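Local coordinates for cell division control protein 45 cdc45 putative (Entamoeba histolytica, PDB 6CC2) that probably takes part in DNA replication as the Cdc45 component of the replicative helicase complex, and may undergo a conformational switch that regulates replication, at residues M1-N13 with N116-Y130. Numbering follows the deposited sequence.
Sequences MIINGTSFEELYN and NVTNTNIGLITSNEY. With EDO (1,2-ethanediol), chain I.
Three backbone carbonyls grip the amino terminus of the chain: Met1 N donates to Ile122 O at 2.6 Å, to Asn119 O and to Asn116 O. The acceptors come from the end of helix 114-118 and the type I turn of Asn119 to Ile122, and the carbonyl end of the helix and the turn would probably stabilise the positive charge of the ammonium group. From there Ile2 and Ile3 run as an edge strand of a six-stranded, all-parallel sheet, paired in parallel with strand 122-125, which has strand 102-106 on its other side. The ladder is regular: Leu124 N gives to Met1 O, Ile3 N reaches Leu124 O at 2.7 Å with an almost straight N-H...O angle of 173°, and Thr126 N returns to Ile3 O. Gly5 N to Asn128 O, 2.7 Å, adds one more backbone bond, between the two loops that follow the strands.

Side chains alternate between the two faces. On one, Ile2 CD1 meets Leu124 CD1 at 3.7 Å, while Ile2 CG2 lies 4.0 Å from Thr126 CG2, the two side chains crossing at about a right angle; Phe112 also packs on Ile2. On the other, helix 8-20 lies over Ile125, whose two branches divide the work: CG2 packs against Phe8 CE1, and CD1 touches Leu11 CD1 at 3.9 Å. Val185 of helix 182-192 also reaches Ile125. The selenomethionine side chain of Met1, extended beyond CG, runs along the turn and brings CE to 3.3 Å from Thr120 O. The Phe8 ring has Gly5 CA over the centre of one face and turns its edge to the loop, where CZ lies 3.3 Å from Thr126 O, near the ring plane.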
# COMPACT_ATOMS: atom_id res chain seq x y z
N MSE A 1 15.63 -17.76 -13.11
CA MSE A 1 14.85 -19.00 -13.08
C MSE A 1 13.73 -18.91 -12.06
O MSE A 1 13.77 -18.08 -11.15
CB MSE A 1 15.76 -20.19 -12.75
CG MSE A 1 16.46 -20.11 -11.41
SE MSE A 1 17.53 -21.70 -11.06
CE MSE A 1 18.37 -21.12 -9.39
N ILE A 2 12.72 -19.75 -12.23
CA ILE A 2 11.60 -19.82 -11.29
C ILE A 2 11.93 -20.85 -10.22
O ILE A 2 12.28 -22.00 -10.53
CB ILE A 2 10.29 -20.18 -12.01
CG1 ILE A 2 9.92 -19.11 -13.03
CG2 ILE A 2 9.16 -20.39 -11.00
CD1 ILE A 2 9.62 -17.77 -12.44
N ILE A 3 11.83 -20.44 -8.95
CA ILE A 3 12.01 -21.33 -7.80
C ILE A 3 10.63 -21.57 -7.20
O ILE A 3 9.91 -20.62 -6.89
CB ILE A 3 12.95 -20.72 -6.75
CG1 ILE A 3 14.28 -20.29 -7.38
CG2 ILE A 3 13.20 -21.69 -5.61
CD1 ILE A 3 14.98 -21.38 -8.17
N ASN A 4 10.27 -22.83 -7.04
CA ASN A 4 8.98 -23.21 -6.48
C ASN A 4 9.22 -24.05 -5.22
O ASN A 4 10.34 -24.22 -4.76
CB ASN A 4 8.14 -23.96 -7.52
CG ASN A 4 8.64 -25.37 -7.77
OD1 ASN A 4 9.63 -25.58 -8.46
ND2 ASN A 4 7.94 -26.34 -7.22
N GLY A 5 8.13 -24.58 -4.66
CA GLY A 5 8.21 -25.26 -3.38
C GLY A 5 9.13 -26.46 -3.36
O GLY A 5 9.70 -26.79 -2.32
N THR A 6 9.27 -27.14 -4.50
CA THR A 6 10.15 -28.29 -4.54
C THR A 6 11.61 -27.93 -4.31
O THR A 6 12.42 -28.84 -4.08
CB THR A 6 10.00 -29.01 -5.89
OG1 THR A 6 10.62 -30.30 -5.81
CG2 THR A 6 10.66 -28.20 -7.00
N SER A 7 11.96 -26.65 -4.34
CA SER A 7 13.34 -26.20 -4.16
C SER A 7 13.56 -25.44 -2.86
O SER A 7 14.69 -25.01 -2.61
CB SER A 7 13.76 -25.30 -5.34
OG SER A 7 13.61 -25.99 -6.58
N PHE A 8 12.53 -25.27 -2.04
CA PHE A 8 12.69 -24.46 -0.83
C PHE A 8 13.69 -25.10 0.13
O PHE A 8 14.46 -24.40 0.80
CB PHE A 8 11.35 -24.26 -0.12
CG PHE A 8 10.38 -23.37 -0.86
CD1 PHE A 8 10.76 -22.64 -1.96
CD2 PHE A 8 9.07 -23.27 -0.41
CE1 PHE A 8 9.85 -21.81 -2.62
CE2 PHE A 8 8.15 -22.45 -1.06
CZ PHE A 8 8.55 -21.73 -2.17
N GLU A 9 13.67 -26.42 0.24
CA GLU A 9 14.60 -27.11 1.13
C GLU A 9 16.04 -26.86 0.72
O GLU A 9 16.89 -26.50 1.55
CB GLU A 9 14.29 -28.61 1.16
CG GLU A 9 15.06 -29.36 2.24
CD GLU A 9 14.76 -30.85 2.24
OE1 GLU A 9 13.87 -31.29 1.47
OE2 GLU A 9 15.41 -31.59 3.00
N GLU A 10 16.35 -27.04 -0.56
CA GLU A 10 17.70 -26.78 -1.05
C GLU A 10 18.08 -25.32 -0.85
O GLU A 10 19.22 -25.00 -0.50
CB GLU A 10 17.79 -27.17 -2.52
CG GLU A 10 19.17 -26.95 -3.14
CD GLU A 10 19.21 -27.32 -4.61
OE1 GLU A 10 18.26 -27.97 -5.10
OE2 GLU A 10 20.20 -26.95 -5.29
N LEU A 11 17.13 -24.40 -1.06
CA LEU A 11 17.41 -22.98 -0.88
C LEU A 11 17.81 -22.68 0.55
O LEU A 11 18.84 -22.03 0.80
CB LEU A 11 16.18 -22.17 -1.29
CG LEU A 11 16.36 -20.65 -1.44
CD1 LEU A 11 15.26 -20.05 -2.32
CD2 LEU A 11 16.38 -19.96 -0.08
N TYR A 12 17.01 -23.14 1.51
CA TYR A 12 17.26 -22.81 2.91
C TYR A 12 18.50 -23.52 3.46
O TYR A 12 19.21 -22.95 4.30
CB TYR A 12 16.03 -23.16 3.75
CG TYR A 12 15.91 -22.33 5.00
CD1 TYR A 12 16.53 -22.72 6.19
CD2 TYR A 12 15.19 -21.15 5.00
CE1 TYR A 12 16.43 -21.94 7.33
CE2 TYR A 12 15.08 -20.38 6.13
CZ TYR A 12 15.71 -20.77 7.29
OH TYR A 12 15.60 -20.00 8.42
N ASN A 13 18.77 -24.75 3.02
CA ASN A 13 20.02 -25.40 3.38
C ASN A 13 21.21 -24.55 2.94
O ASN A 13 22.23 -24.49 3.65
CB ASN A 13 20.10 -26.79 2.75
CG ASN A 13 19.27 -27.81 3.49
OD1 ASN A 13 18.90 -27.61 4.65
ND2 ASN A 13 18.99 -28.93 2.83
N ASN A 116 15.13 -12.32 -16.57
CA ASN A 116 15.15 -12.83 -15.20
C ASN A 116 14.77 -14.31 -15.17
O ASN A 116 15.36 -15.10 -14.42
CB ASN A 116 14.18 -12.04 -14.32
CG ASN A 116 14.70 -10.64 -13.94
OD1 ASN A 116 15.77 -10.20 -14.38
ND2 ASN A 116 13.93 -9.95 -13.12
N VAL A 117 13.78 -14.69 -15.98
CA VAL A 117 13.30 -16.07 -15.96
C VAL A 117 14.37 -17.01 -16.50
O VAL A 117 14.55 -18.12 -15.99
CB VAL A 117 11.99 -16.19 -16.77
CG1 VAL A 117 11.56 -17.64 -16.85
CG2 VAL A 117 10.90 -15.35 -16.14
N THR A 118 15.07 -16.61 -17.57
CA THR A 118 16.03 -17.51 -18.19
C THR A 118 17.40 -17.50 -17.51
O THR A 118 18.22 -18.37 -17.81
CB THR A 118 16.20 -17.16 -19.68
OG1 THR A 118 16.66 -15.82 -19.81
CG2 THR A 118 14.87 -17.31 -20.41
N ASN A 119 17.65 -16.56 -16.61
CA ASN A 119 18.94 -16.47 -15.93
C ASN A 119 18.99 -17.48 -14.80
O ASN A 119 18.21 -17.39 -13.84
CB ASN A 119 19.14 -15.05 -15.40
CG ASN A 119 20.55 -14.81 -14.90
OD1 ASN A 119 21.14 -15.65 -14.23
ND2 ASN A 119 21.10 -13.65 -15.25
N THR A 120 19.92 -18.43 -14.89
CA THR A 120 20.02 -19.45 -13.85
C THR A 120 20.53 -18.89 -12.52
O THR A 120 20.46 -19.61 -11.51
CB THR A 120 20.95 -20.59 -14.31
OG1 THR A 120 22.17 -20.03 -14.81
CG2 THR A 120 20.29 -21.40 -15.40
N ASN A 121 21.02 -17.66 -12.49
CA ASN A 121 21.58 -17.06 -11.29
C ASN A 121 20.62 -16.10 -10.60
O ASN A 121 21.00 -15.43 -9.65
CB ASN A 121 22.88 -16.32 -11.64
CG ASN A 121 23.88 -16.35 -10.50
OD1 ASN A 121 23.78 -15.57 -9.55
ND2 ASN A 121 24.86 -17.24 -10.60
N ILE A 122 19.38 -16.01 -11.07
CA ILE A 122 18.36 -15.18 -10.47
C ILE A 122 17.22 -16.10 -10.04
O ILE A 122 16.64 -16.81 -10.87
CB ILE A 122 17.86 -14.09 -11.44
CG1 ILE A 122 19.01 -13.16 -11.80
CG2 ILE A 122 16.70 -13.29 -10.81
CD1 ILE A 122 18.70 -12.18 -12.91
N GLY A 123 16.95 -16.12 -8.74
CA GLY A 123 15.93 -17.01 -8.20
C GLY A 123 14.61 -16.30 -7.96
O GLY A 123 14.44 -15.62 -6.94
N LEU A 124 13.68 -16.44 -8.90
CA LEU A 124 12.33 -15.88 -8.77
C LEU A 124 11.47 -16.84 -7.96
O LEU A 124 11.08 -17.90 -8.46
CB LEU A 124 11.73 -15.63 -10.15
CG LEU A 124 12.41 -14.65 -11.07
CD1 LEU A 124 12.00 -14.88 -12.51
CD2 LEU A 124 12.07 -13.22 -10.64
N ILE A 125 11.16 -16.49 -6.74
CA ILE A 125 10.48 -17.40 -5.82
C ILE A 125 8.98 -17.28 -6.00
O ILE A 125 8.41 -16.18 -5.95
CB ILE A 125 10.89 -17.13 -4.36
CG1 ILE A 125 12.38 -17.34 -4.19
CG2 ILE A 125 10.11 -18.04 -3.42
CD1 ILE A 125 12.90 -16.94 -2.82
N THR A 126 8.33 -18.43 -6.21
CA THR A 126 6.88 -18.53 -6.24
C THR A 126 6.47 -19.65 -5.30
O THR A 126 7.27 -20.53 -4.96
CB THR A 126 6.35 -18.84 -7.64
OG1 THR A 126 6.62 -20.20 -7.94
CG2 THR A 126 7.01 -17.95 -8.68
N SER A 127 5.20 -19.63 -4.89
CA SER A 127 4.70 -20.59 -3.91
C SER A 127 4.22 -21.90 -4.51
O SER A 127 3.91 -22.83 -3.76
CB SER A 127 3.56 -19.96 -3.12
OG SER A 127 2.42 -19.82 -3.95
N ASN A 128 4.14 -22.00 -5.84
CA ASN A 128 3.62 -23.21 -6.46
C ASN A 128 4.41 -24.44 -6.01
O ASN A 128 5.54 -24.35 -5.53
CB ASN A 128 3.68 -23.11 -7.98
CG ASN A 128 3.37 -21.73 -8.49
OD1 ASN A 128 2.30 -21.18 -8.23
ND2 ASN A 128 4.31 -21.15 -9.22
N GLU A 129 3.79 -25.61 -6.18
CA GLU A 129 4.45 -26.88 -5.94
C GLU A 129 4.72 -27.67 -7.21
O GLU A 129 5.43 -28.68 -7.16
CB GLU A 129 3.61 -27.76 -4.99
CG GLU A 129 3.58 -27.29 -3.54
CD GLU A 129 4.92 -27.47 -2.84
OE1 GLU A 129 5.71 -28.34 -3.26
OE2 GLU A 129 5.17 -26.72 -1.87
N TYR A 130 4.17 -27.25 -8.35
CA TYR A 130 4.35 -27.99 -9.60
C TYR A 130 5.80 -27.95 -10.07
O TYR A 130 6.52 -26.98 -9.83
CB TYR A 130 3.42 -27.45 -10.69
CG TYR A 130 3.50 -25.95 -10.92
CD1 TYR A 130 4.67 -25.35 -11.36
CD2 TYR A 130 2.39 -25.14 -10.71
CE1 TYR A 130 4.75 -23.99 -11.57
CE2 TYR A 130 2.46 -23.78 -10.93
CZ TYR A 130 3.64 -23.21 -11.36
OH TYR A 130 3.71 -21.85 -11.57
C1 EDO I . 7.48 -25.42 -13.23
O1 EDO I . 6.76 -26.64 -13.05
C2 EDO I . 6.74 -24.52 -14.22
O2 EDO I . 7.34 -23.22 -14.23